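Local coordinates for protein nucleoside phosphorylase, putative (Trypanosoma brucei, PDB 3BJE) that acts as a homodimeric uridine phosphorylase, splitting uridine with phosphate into uracil and ribose 1-phosphate, at residues M141-L146 against L305-G310; R45-G50 against E344-A349; Q189-I194 against L277-S282. All blocks are in the same frame, centred on the assembly; numbering follows the deposited sequence.

Contact 1 of 3, residues M141-L146 against L305-G310; sequences MKIIRL and LGYQAG. With R1P (1-O-phosphono-alpha-D-ribofuranose), chain C.
Met-141 lays its CB and CG over one face of the Tyr-307 ring while Leu-305, from the same segment as the tyrosine, places its CB over the centre of the opposite face. The ring is therefore a flat slab filling the slot between two aliphatic groups. Met-141 CG stands 3.6 Å from the ring centroid, 11° off the ring normal, a CH-pi contact. The bend at chi2 (-61°) leaves SD above the same face but farther off, 5.0 Å from the ring centroid, a more distant Met-aromatic contact. Tyr-307 OH reaches Glu-112 and His-108 of helix 97-112.

Beyond this slab the chains run as parallel strands. Gln-308 N bonds to Met-141 O, and Ile-143 N takes Gln-308 O at 2.8 Å; Gly-310 N then returns to Ile-143 O, and Arg-145 N to Gly-310 O. On one face, the CB atoms of Ile-143 and Ala-309 lie 4.2 Å apart. On the other face Lys-142 runs alongside Gln-308, its NZ making a weak bond to Gln-308 OE1, an oxygen also held by Asn-214; the same NZ binds Ser-139 O.

Arg-145 has CG anti to the backbone N (chi1 164°) and stays extended to NE, so its guanidinium reaches the bound ribose 1-phosphate. NH2 bonds to O2P of the ligand at 2.8 Å and NH1 to its O1 at 2.9 Å, while Glu-292 and Glu-294 form salt bridges with the same group. The pair of parallel strands thus carries Arg-145 into the ribose 1-phosphate pocket, consistent with the active site of a nucleoside phosphorylase.

Contact 2 of 3, residues R45-G50 against E344-A349; sequences RIIFVG and EALVSA. With R1P (1-O-phosphono-alpha-D-ribofuranose), chain C.
Arg-45 and Leu-346 meet along the first part of the arginine chain, where Arg-45 CB sits 3.8 Å from Leu-346 CG. The arginine, modelled here in one of two conformers, starts with CG beside the backbone N (chi1 -73°) and is extended from there to NE, which takes it past the leucine and along the last turn of helix 329-348. The guanidinium meets the helix end with its edge. Leu-346 O lies in its plane, 3.1 Å from Arg-45 NE, but the bond is bent to 129° and weak. Farther along, Arg-45 NH1 faces the C-terminal carboxylate, with Ala-349 OXT 3.4 Å away in a long, weakly hydrogen-bonded salt bridge. Both bonds hold for this conformer alone.

Leu-346 spreads its branches over the strand: CD2 packs 3.6 Å from Ile-47 CG1, the two side chains meeting at a slant, and CD1 lies by Arg-45 CB. Leu-346 also touches Val-88 of strand 86-92 and Lys-142 and Ile-144 of strand 142-151, so it packs on the sheet face that helix 329-348 covers. Just past the end of the strand, Gly-50 N donates to O2P of the bound ribose 1-phosphate at 2.9 Å.

The chemistry is graded along one arginine, from aliphatic packing to a charged end. Both polar bonds are weak, so apolar packing of Leu-346 probably dominates this contact, with the ion pair adding a modest attraction.

Contact 3 of 3, residues Q189-I194 against L277-S282; sequences QEIRRI and LKFNLS
Ile-191 and Ile-194, one turn apart on helix 186-198, hold the Phe-279 ring from two directions. Ile-191 comes over a face, crossing the phenylalanine at about a right angle: its CG1 lies 4.0 Å from the ring centroid and 16° off the normal, a CH-pi contact displaced toward the rim. Ile-194 instead approaches the ring edge, with CG2 3.7 Å from Phe-279 CE1, and slides past the phenylalanine in the opposite direction. Ile-194 keeps CG1 beside the backbone N (chi1 -69°), which leaves CG2 turned to Leu-277 CD2, 4.0 Å away.

Aliphatic packing extends the contact toward the other end of the strand. Ile-191 CD1 meets Leu-281 CD1 at 3.9 Å, again with the side chains nearly perpendicular, while Leu-281 CD2 lies against CB and CG of Glu-190. Thr-243 of strand 239-246 touches both Ile-191 and Phe-279, setting this apolar layer between the helix and the sheet.

Polar interactions gather along the outer margin. Glu-190 is gripped side-on by Arg-193, one turn later on the helix: NE reaches OE1, and NH2 reaches OE2 at 2.9 Å in a salt bridge. OE2 in addition accepts a bond from a water at 2.7 Å, and that water accepts one from Asn-280 N, linking helix to strand. Arg-193 NH1 has a further partner in Glu-197.

No direct hydrogen bond joins the two segments, so their adhesion is essentially hydrophobic. The charges of Glu-190 and Arg-193 probably offset each other, and the bridging water supplies a hydrogen-bonded link between carboxylate and strand backbone.

How the contacts relate
Contacts 1 and 2 form one continuous structure, their centres 8 Å apart. Strands 45-49 and 142-151 are parallel neighbours, joined by probable hydrogen bonds from Ile-46 N to Lys-142 O (2.8 Å) and from Leu-146 N to Phe-48 O (2.9 Å). Both converge on the same ribose 1-phosphate, which is also hydrogen-bonded by Arg-54, Thr-148 and Glu-294 and by His-34 and Arg-74 of the second subunit. Uracil lies about 6 Å from the side chain of Arg-145. Contact 3 is remote: its nearest atoms are about 14 Å from contact 1 and about 21 Å from contact 2, across the chain's centre from the latter and away from the ligand pockets.

Contact 1 of 3, residues M141-L146 against L305-G310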
loop_
_atom_site.group_PDB
_atom_site.type_symbol
_atom_site.label_atom_id
_atom_site.label_comp_id
_atom_site.label_asym_id
_atom_site.label_seq_id
_atom_site.Cartn_x
_atom_site.Cartn_y
_atom_site.Cartn_z
ATOM N N MET A 141 -1.527 19.708 -15.183
ATOM C CA MET A 141 -1.266 19.013 -13.940
ATOM C C MET A 141 0.212 18.683 -13.831
ATOM O O MET A 141 0.783 18.059 -14.728
ATOM C CB MET A 141 -2.091 17.728 -13.872
ATOM C CG MET A 141 -3.607 17.959 -13.932
ATOM S SD MET A 141 -4.214 18.977 -12.555
ATOM C CE MET A 141 -3.616 18.042 -11.134
ATOM N N LYS A 142 0.808 19.101 -12.719
ATOM C CA LYS A 142 2.210 18.834 -12.410
ATOM C C LYS A 142 2.246 18.172 -11.026
ATOM O O LYS A 142 1.809 18.764 -10.047
ATOM C CB LYS A 142 3.017 20.130 -12.340
ATOM C CG LYS A 142 2.664 21.213 -13.345
ATOM C CD LYS A 142 3.043 20.858 -14.735
ATOM C CE LYS A 142 2.837 22.069 -15.654
ATOM N NZ LYS A 142 3.283 21.770 -17.036
ATOM N N ILE A 143 2.772 16.951 -10.952
ATOM C CA ILE A 143 2.767 16.171 -9.719
ATOM C C ILE A 143 4.177 15.661 -9.432
ATOM O O ILE A 143 4.760 14.958 -10.256
ATOM C CB ILE A 143 1.802 14.975 -9.837
ATOM C CG1 ILE A 143 0.410 15.481 -10.237
ATOM C CG2 ILE A 143 1.760 14.142 -8.526
ATOM C CD1 ILE A 143 -0.627 14.385 -10.476
ATOM N N ILE A 144 4.739 16.033 -8.285
ATOM C CA ILE A 144 6.067 15.578 -7.907
ATOM C C ILE A 144 6.058 14.920 -6.541
ATOM O O ILE A 144 5.637 15.504 -5.564
ATOM C CB ILE A 144 7.100 16.729 -7.913
ATOM C CG1 ILE A 144 7.072 17.453 -9.267
ATOM C CG2 ILE A 144 8.548 16.189 -7.608
ATOM C CD1 ILE A 144 7.977 18.671 -9.332
ATOM N N ARG A 145 6.559 13.695 -6.498
ATOM C CA ARG A 145 6.786 13.003 -5.240
ATOM C C ARG A 145 8.095 13.465 -4.634
ATOM O O ARG A 145 9.104 13.504 -5.319
ATOM C CB ARG A 145 6.827 11.497 -5.475
ATOM C CG ARG A 145 7.431 10.712 -4.326
ATOM C CD ARG A 145 7.134 9.234 -4.442
ATOM N NE ARG A 145 8.073 8.426 -3.650
ATOM C CZ ARG A 145 8.154 8.438 -2.318
ATOM N NH1 ARG A 145 9.063 7.681 -1.727
ATOM N NH2 ARG A 145 7.339 9.195 -1.565
ATOM N N LEU A 146 8.054 13.839 -3.365
ATOM C CA LEU A 146 9.264 14.100 -2.578
ATOM C C LEU A 146 9.266 13.078 -1.448
ATOM O O LEU A 146 8.447 13.144 -0.529
ATOM C CB LEU A 146 9.316 15.530 -2.026
ATOM C CG LEU A 146 10.470 15.822 -1.047
ATOM C CD1 LEU A 146 11.862 15.438 -1.605
ATOM C CD2 LEU A 146 10.465 17.278 -0.617
ATOM N N LEU A 305 -2.867 9.436 -17.858
ATOM C CA LEU A 305 -3.834 10.550 -17.825
ATOM C C LEU A 305 -3.371 11.799 -18.575
ATOM O O LEU A 305 -4.156 12.727 -18.762
ATOM C CB LEU A 305 -4.151 10.958 -16.390
ATOM C CG LEU A 305 -4.853 9.922 -15.541
ATOM C CD1 LEU A 305 -5.004 10.469 -14.129
ATOM C CD2 LEU A 305 -6.187 9.568 -16.170
ATOM N N GLY A 306 -2.114 11.822 -19.008
ATOM C CA GLY A 306 -1.532 13.010 -19.604
ATOM C C GLY A 306 -1.073 14.080 -18.628
ATOM O O GLY A 306 -0.790 15.206 -19.041
ATOM N N TYR A 307 -0.971 13.739 -17.352
ATOM C CA TYR A 307 -0.474 14.658 -16.344
ATOM C C TYR A 307 1.044 14.524 -16.267
ATOM O O TYR A 307 1.571 13.416 -16.419
ATOM C CB TYR A 307 -1.053 14.331 -14.969
ATOM C CG TYR A 307 -2.570 14.379 -14.822
ATOM C CD1 TYR A 307 -3.392 14.887 -15.826
ATOM C CD2 TYR A 307 -3.179 13.954 -13.648
ATOM C CE1 TYR A 307 -4.774 14.946 -15.666
ATOM C CE2 TYR A 307 -4.578 13.994 -13.483
ATOM C CZ TYR A 307 -5.368 14.486 -14.496
ATOM O OH TYR A 307 -6.749 14.547 -14.348
ATOM N N GLN A 308 1.744 15.628 -16.032
ATOM C CA GLN A 308 3.200 15.618 -15.926
ATOM C C GLN A 308 3.576 15.222 -14.515
ATOM O O GLN A 308 3.154 15.880 -13.560
ATOM C CB GLN A 308 3.768 16.992 -16.230
ATOM C CG GLN A 308 3.317 17.548 -17.570
ATOM C CD GLN A 308 4.179 18.716 -18.029
ATOM O OE1 GLN A 308 4.958 19.275 -17.254
ATOM N NE2 GLN A 308 4.064 19.058 -19.305
ATOM N N ALA A 309 4.358 14.153 -14.372
ATOM C CA ALA A 309 4.723 13.665 -13.054
ATOM C C ALA A 309 6.187 13.262 -12.984
ATOM O O ALA A 309 6.823 12.959 -13.997
ATOM C CB ALA A 309 3.825 12.502 -12.635
ATOM N N GLY A 310 6.698 13.245 -11.758
ATOM C CA GLY A 310 8.015 12.700 -11.473
ATOM C C GLY A 310 8.240 12.534 -9.985
ATOM O O GLY A 310 7.317 12.604 -9.187
HETATM C C5 R1P C . 8.772 3.272 3.567
HETATM O O5 R1P C . 9.506 3.552 4.768
HETATM C C4 R1P C . 8.230 4.553 2.961
HETATM O O4 R1P C . 9.258 5.550 2.826
HETATM C C1 R1P C . 9.406 5.942 1.456
HETATM C C2 R1P C . 8.850 4.737 0.678
HETATM O O2 R1P C . 8.530 4.953 -0.717
HETATM C C3 R1P C . 7.671 4.332 1.565
HETATM O O3 R1P C . 6.528 5.186 1.389
HETATM O O1 R1P C . 8.775 7.227 1.140
HETATM P P R1P C . 8.102 8.300 2.145
HETATM O O1P R1P C . 6.923 7.466 2.667
HETATM O O2P R1P C . 7.689 9.443 1.234
HETATM O O3P R1P C . 9.065 8.655 3.232
#

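Contact 2 of 3, residues R45-G50 against E344-A349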
loop_
_atom_site.group_PDB
_atom_site.type_symbol
_atom_site.label_atom_id
_atom_site.label_comp_id
_atom_site.label_asym_id
_atom_site.label_seq_id
_atom_site.Cartn_x
_atom_site.Cartn_y
_atom_site.Cartn_z
ATOM N N ARG A 45 -0.849 22.030 -9.292
ATOM C CA ARG A 45 0.510 21.656 -8.942
ATOM C C ARG A 45 0.505 20.996 -7.566
ATOM O O ARG A 45 0.082 21.606 -6.587
ATOM C CB ARG A 45 1.424 22.883 -8.946
ATOM C CG ARG A 45 1.750 23.409 -10.332
ATOM C CD ARG A 45 2.705 24.591 -10.255
ATOM N NE ARG A 45 3.103 25.080 -11.577
ATOM C CZ ARG A 45 2.341 25.838 -12.363
ATOM N NH1 ARG A 45 2.807 26.227 -13.542
ATOM N NH2 ARG A 45 1.120 26.207 -11.989
ATOM N N ILE A 46 0.993 19.762 -7.512
ATOM C CA ILE A 46 0.886 18.905 -6.336
ATOM C C ILE A 46 2.203 18.252 -5.966
ATOM O O ILE A 46 2.914 17.749 -6.822
ATOM C CB ILE A 46 -0.152 17.766 -6.604
ATOM C CG1 ILE A 46 -1.519 18.371 -6.947
ATOM C CG2 ILE A 46 -0.266 16.806 -5.407
ATOM C CD1 ILE A 46 -2.574 17.380 -7.497
ATOM N N ILE A 47 2.528 18.289 -4.674
ATOM C CA ILE A 47 3.606 17.484 -4.132
ATOM C C ILE A 47 3.014 16.311 -3.371
ATOM O O ILE A 47 2.157 16.520 -2.530
ATOM C CB ILE A 47 4.486 18.272 -3.170
ATOM C CG1 ILE A 47 5.134 19.438 -3.889
ATOM C CG2 ILE A 47 5.573 17.358 -2.603
ATOM C CD1 ILE A 47 5.940 20.339 -2.986
ATOM N N PHE A 48 3.466 15.096 -3.694
ATOM C CA PHE A 48 3.117 13.886 -2.947
ATOM C C PHE A 48 4.220 13.603 -1.938
ATOM O O PHE A 48 5.417 13.658 -2.256
ATOM C CB PHE A 48 3.039 12.668 -3.859
ATOM C CG PHE A 48 1.780 12.524 -4.662
ATOM C CD1 PHE A 48 0.606 13.198 -4.380
ATOM C CD2 PHE A 48 1.777 11.594 -5.680
ATOM C CE1 PHE A 48 -0.525 12.972 -5.152
ATOM C CE2 PHE A 48 0.656 11.369 -6.439
ATOM C CZ PHE A 48 -0.492 12.058 -6.177
ATOM N N VAL A 49 3.825 13.272 -0.724
ATOM C CA VAL A 49 4.750 12.740 0.270
ATOM C C VAL A 49 4.154 11.465 0.814
ATOM O O VAL A 49 2.964 11.315 0.843
ATOM C CB VAL A 49 4.984 13.737 1.424
ATOM C CG1 VAL A 49 5.681 14.990 0.882
ATOM C CG2 VAL A 49 3.673 14.094 2.139
ATOM N N GLY A 50 4.964 10.514 1.251
ATOM C CA GLY A 50 4.383 9.299 1.799
ATOM C C GLY A 50 3.912 9.498 3.230
ATOM O O GLY A 50 2.824 9.046 3.621
ATOM N N GLU A 344 10.446 24.926 -5.755
ATOM C CA GLU A 344 10.977 25.718 -6.854
ATOM C C GLU A 344 10.739 25.022 -8.186
ATOM O O GLU A 344 10.316 25.651 -9.152
ATOM C CB GLU A 344 12.465 25.990 -6.673
ATOM C CG GLU A 344 12.773 26.953 -5.528
ATOM C CD GLU A 344 12.454 28.408 -5.839
ATOM O OE1 GLU A 344 12.544 28.814 -7.016
ATOM O OE2 GLU A 344 12.131 29.142 -4.885
ATOM N N ALA A 345 11.017 23.723 -8.239
ATOM C CA ALA A 345 10.886 22.979 -9.486
ATOM C C ALA A 345 9.434 22.928 -9.918
ATOM O O ALA A 345 9.122 23.064 -11.097
ATOM C CB ALA A 345 11.462 21.543 -9.334
ATOM N N LEU A 346 8.555 22.755 -8.937
ATOM C CA LEU A 346 7.142 22.578 -9.184
ATOM C C LEU A 346 6.520 23.838 -9.795
ATOM O O LEU A 346 5.798 23.753 -10.782
ATOM C CB LEU A 346 6.440 22.221 -7.875
ATOM C CG LEU A 346 4.960 21.867 -8.000
ATOM C CD1 LEU A 346 4.750 20.647 -8.912
ATOM C CD2 LEU A 346 4.322 21.616 -6.626
ATOM N N VAL A 347 6.812 25.004 -9.227
ATOM C CA VAL A 347 6.226 26.251 -9.746
ATOM C C VAL A 347 6.887 26.732 -11.031
ATOM O O VAL A 347 6.348 27.601 -11.712
ATOM C CB VAL A 347 6.227 27.389 -8.699
ATOM C CG1 VAL A 347 5.532 26.944 -7.423
ATOM C CG2 VAL A 347 7.649 27.895 -8.406
ATOM N N SER A 348 8.044 26.179 -11.368
ATOM C CA SER A 348 8.705 26.534 -12.618
ATOM C C SER A 348 8.416 25.544 -13.751
ATOM O O SER A 348 8.769 25.804 -14.907
ATOM C CB SER A 348 10.203 26.674 -12.393
ATOM O OG SER A 348 10.778 25.468 -11.979
ATOM N N ALA A 349 7.757 24.425 -13.422
ATOM C CA ALA A 349 7.422 23.413 -14.411
ATOM C C ALA A 349 6.353 23.923 -15.358
ATOM O O ALA A 349 6.290 23.508 -16.506
ATOM C CB ALA A 349 6.935 22.143 -13.724
ATOM O OXT ALA A 349 5.514 24.750 -15.001
HETATM C C5 R1P C . 8.772 3.272 3.567
HETATM O O5 R1P C . 9.506 3.552 4.768
HETATM C C4 R1P C . 8.230 4.553 2.961
HETATM O O4 R1P C . 9.258 5.550 2.826
HETATM C C1 R1P C . 9.406 5.942 1.456
HETATM C C2 R1P C . 8.850 4.737 0.678
HETATM O O2 R1P C . 8.530 4.953 -0.717
HETATM C C3 R1P C . 7.671 4.332 1.565
HETATM O O3 R1P C . 6.528 5.186 1.389
HETATM O O1 R1P C . 8.775 7.227 1.140
HETATM P P R1P C . 8.102 8.300 2.145
HETATM O O1P R1P C . 6.923 7.466 2.667
HETATM O O2P R1P C . 7.689 9.443 1.234
HETATM O O3P R1P C . 9.065 8.655 3.232
#

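Contact 3 of 3, residues Q189-I194 against L277-S282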
loop_
_atom_site.group_PDB
_atom_site.type_symbol
_atom_site.label_atom_id
_atom_site.label_comp_id
_atom_site.label_asym_id
_atom_site.label_seq_id
_atom_site.Cartn_x
_atom_site.Cartn_y
_atom_site.Cartn_z
ATOM N N GLN A 189 11.878 -0.488 -23.317
ATOM C CA GLN A 189 11.998 -1.884 -23.749
ATOM C C GLN A 189 13.367 -2.458 -23.382
ATOM O O GLN A 189 13.473 -3.628 -22.976
ATOM C CB GLN A 189 11.787 -2.008 -25.255
ATOM C CG GLN A 189 10.345 -1.855 -25.683
ATOM C CD GLN A 189 10.196 -1.779 -27.178
ATOM O OE1 GLN A 189 10.780 -2.576 -27.911
ATOM N NE2 GLN A 189 9.422 -0.806 -27.649
ATOM N N GLU A 190 14.413 -1.642 -23.521
ATOM C CA GLU A 190 15.770 -2.059 -23.184
ATOM C C GLU A 190 15.926 -2.274 -21.673
ATOM O O GLU A 190 16.511 -3.265 -21.233
ATOM C CB GLU A 190 16.774 -1.019 -23.695
ATOM C CG GLU A 190 18.237 -1.358 -23.430
ATOM C CD GLU A 190 18.733 -2.629 -24.133
ATOM O OE1 GLU A 190 17.987 -3.266 -24.930
ATOM O OE2 GLU A 190 19.898 -2.989 -23.866
ATOM N N ILE A 191 15.373 -1.359 -20.874
ATOM C CA ILE A 191 15.383 -1.532 -19.418
ATOM C C ILE A 191 14.703 -2.853 -19.048
ATOM O O ILE A 191 15.254 -3.647 -18.297
ATOM C CB ILE A 191 14.699 -0.335 -18.683
ATOM C CG1 ILE A 191 15.570 0.918 -18.799
ATOM C CG2 ILE A 191 14.428 -0.680 -17.213
ATOM C CD1 ILE A 191 14.888 2.213 -18.347
ATOM N N ARG A 192 13.510 -3.090 -19.579
ATOM C CA ARG A 192 12.793 -4.311 -19.238
ATOM C C ARG A 192 13.599 -5.547 -19.634
ATOM O O ARG A 192 13.670 -6.509 -18.860
ATOM C CB ARG A 192 11.418 -4.368 -19.883
ATOM C CG ARG A 192 10.574 -5.435 -19.246
ATOM C CD ARG A 192 9.165 -5.425 -19.764
ATOM N NE ARG A 192 8.348 -6.347 -18.975
ATOM C CZ ARG A 192 8.279 -7.658 -19.173
ATOM N NH1 ARG A 192 8.966 -8.247 -20.145
ATOM N NH2 ARG A 192 7.503 -8.390 -18.392
ATOM N N ARG A 193 14.197 -5.524 -20.825
ATOM C CA ARG A 193 14.985 -6.659 -21.314
ATOM C C ARG A 193 16.147 -6.942 -20.364
ATOM O O ARG A 193 16.378 -8.090 -19.984
ATOM C CB ARG A 193 15.521 -6.404 -22.742
ATOM C CG ARG A 193 16.356 -7.549 -23.304
ATOM C CD ARG A 193 16.985 -7.186 -24.634
ATOM N NE ARG A 193 18.155 -6.314 -24.510
ATOM C CZ ARG A 193 19.410 -6.740 -24.336
ATOM N NH1 ARG A 193 19.683 -8.034 -24.202
ATOM N NH2 ARG A 193 20.401 -5.857 -24.263
ATOM N N ILE A 194 16.893 -5.907 -19.997
ATOM C CA ILE A 194 18.053 -6.079 -19.141
ATOM C C ILE A 194 17.634 -6.579 -17.765
ATOM O O ILE A 194 18.205 -7.526 -17.239
ATOM C CB ILE A 194 18.877 -4.766 -19.042
ATOM C CG1 ILE A 194 19.544 -4.456 -20.381
ATOM C CG2 ILE A 194 19.939 -4.842 -17.945
ATOM C CD1 ILE A 194 20.688 -5.404 -20.761
ATOM N N LEU A 277 23.435 -3.361 -12.834
ATOM C CA LEU A 277 22.871 -3.069 -14.145
ATOM C C LEU A 277 23.368 -1.745 -14.715
ATOM O O LEU A 277 23.572 -0.760 -13.987
ATOM C CB LEU A 277 21.333 -3.077 -14.123
ATOM C CG LEU A 277 20.644 -4.308 -13.529
ATOM C CD1 LEU A 277 19.169 -4.191 -13.653
ATOM C CD2 LEU A 277 21.125 -5.575 -14.239
ATOM N N LYS A 278 23.534 -1.742 -16.035
ATOM C CA LYS A 278 23.802 -0.553 -16.794
ATOM C C LYS A 278 22.879 -0.598 -17.998
ATOM O O LYS A 278 22.845 -1.595 -18.725
ATOM C CB LYS A 278 25.267 -0.525 -17.224
ATOM C CG LYS A 278 26.221 -0.350 -16.062
ATOM C CD LYS A 278 27.665 -0.240 -16.515
ATOM C CE LYS A 278 28.561 0.156 -15.347
ATOM N NZ LYS A 278 28.152 1.467 -14.736
ATOM N N PHE A 279 22.102 0.461 -18.187
ATOM C CA PHE A 279 21.196 0.549 -19.307
ATOM C C PHE A 279 21.815 1.460 -20.338
ATOM O O PHE A 279 22.039 2.633 -20.065
ATOM C CB PHE A 279 19.846 1.115 -18.858
ATOM C CG PHE A 279 19.238 0.382 -17.681
ATOM C CD1 PHE A 279 19.032 -0.990 -17.738
ATOM C CD2 PHE A 279 18.885 1.063 -16.523
ATOM C CE1 PHE A 279 18.500 -1.667 -16.683
ATOM C CE2 PHE A 279 18.328 0.381 -15.444
ATOM C CZ PHE A 279 18.130 -0.986 -15.529
ATOM N N ASN A 280 22.092 0.912 -21.515
ATOM C CA ASN A 280 22.617 1.695 -22.636
ATOM C C ASN A 280 21.445 2.298 -23.388
ATOM O O ASN A 280 20.880 1.679 -24.290
ATOM C CB ASN A 280 23.453 0.803 -23.538
ATOM C CG ASN A 280 24.702 0.297 -22.846
ATOM O OD1 ASN A 280 25.431 1.068 -22.216
ATOM N ND2 ASN A 280 24.951 -1.004 -22.945
ATOM N N LEU A 281 21.065 3.506 -22.991
ATOM C CA LEU A 281 19.850 4.131 -23.494
ATOM C C LEU A 281 20.141 5.245 -24.507
ATOM O O LEU A 281 21.294 5.645 -24.709
ATOM C CB LEU A 281 19.009 4.632 -22.319
ATOM C CG LEU A 281 18.657 3.534 -21.310
ATOM C CD1 LEU A 281 17.745 4.075 -20.211
ATOM C CD2 LEU A 281 17.966 2.364 -22.002
ATOM N N SER A 282 19.081 5.732 -25.145
ATOM C CA SER A 282 19.216 6.641 -26.294
ATOM C C SER A 282 20.063 7.856 -25.983
ATOM O O SER A 282 20.843 8.290 -26.822
ATOM C CB SER A 282 17.847 7.094 -26.805
ATOM O OG SER A 282 17.179 7.891 -25.845
HETATM O O HOH W 1 21.476 -1.824 -22.082
#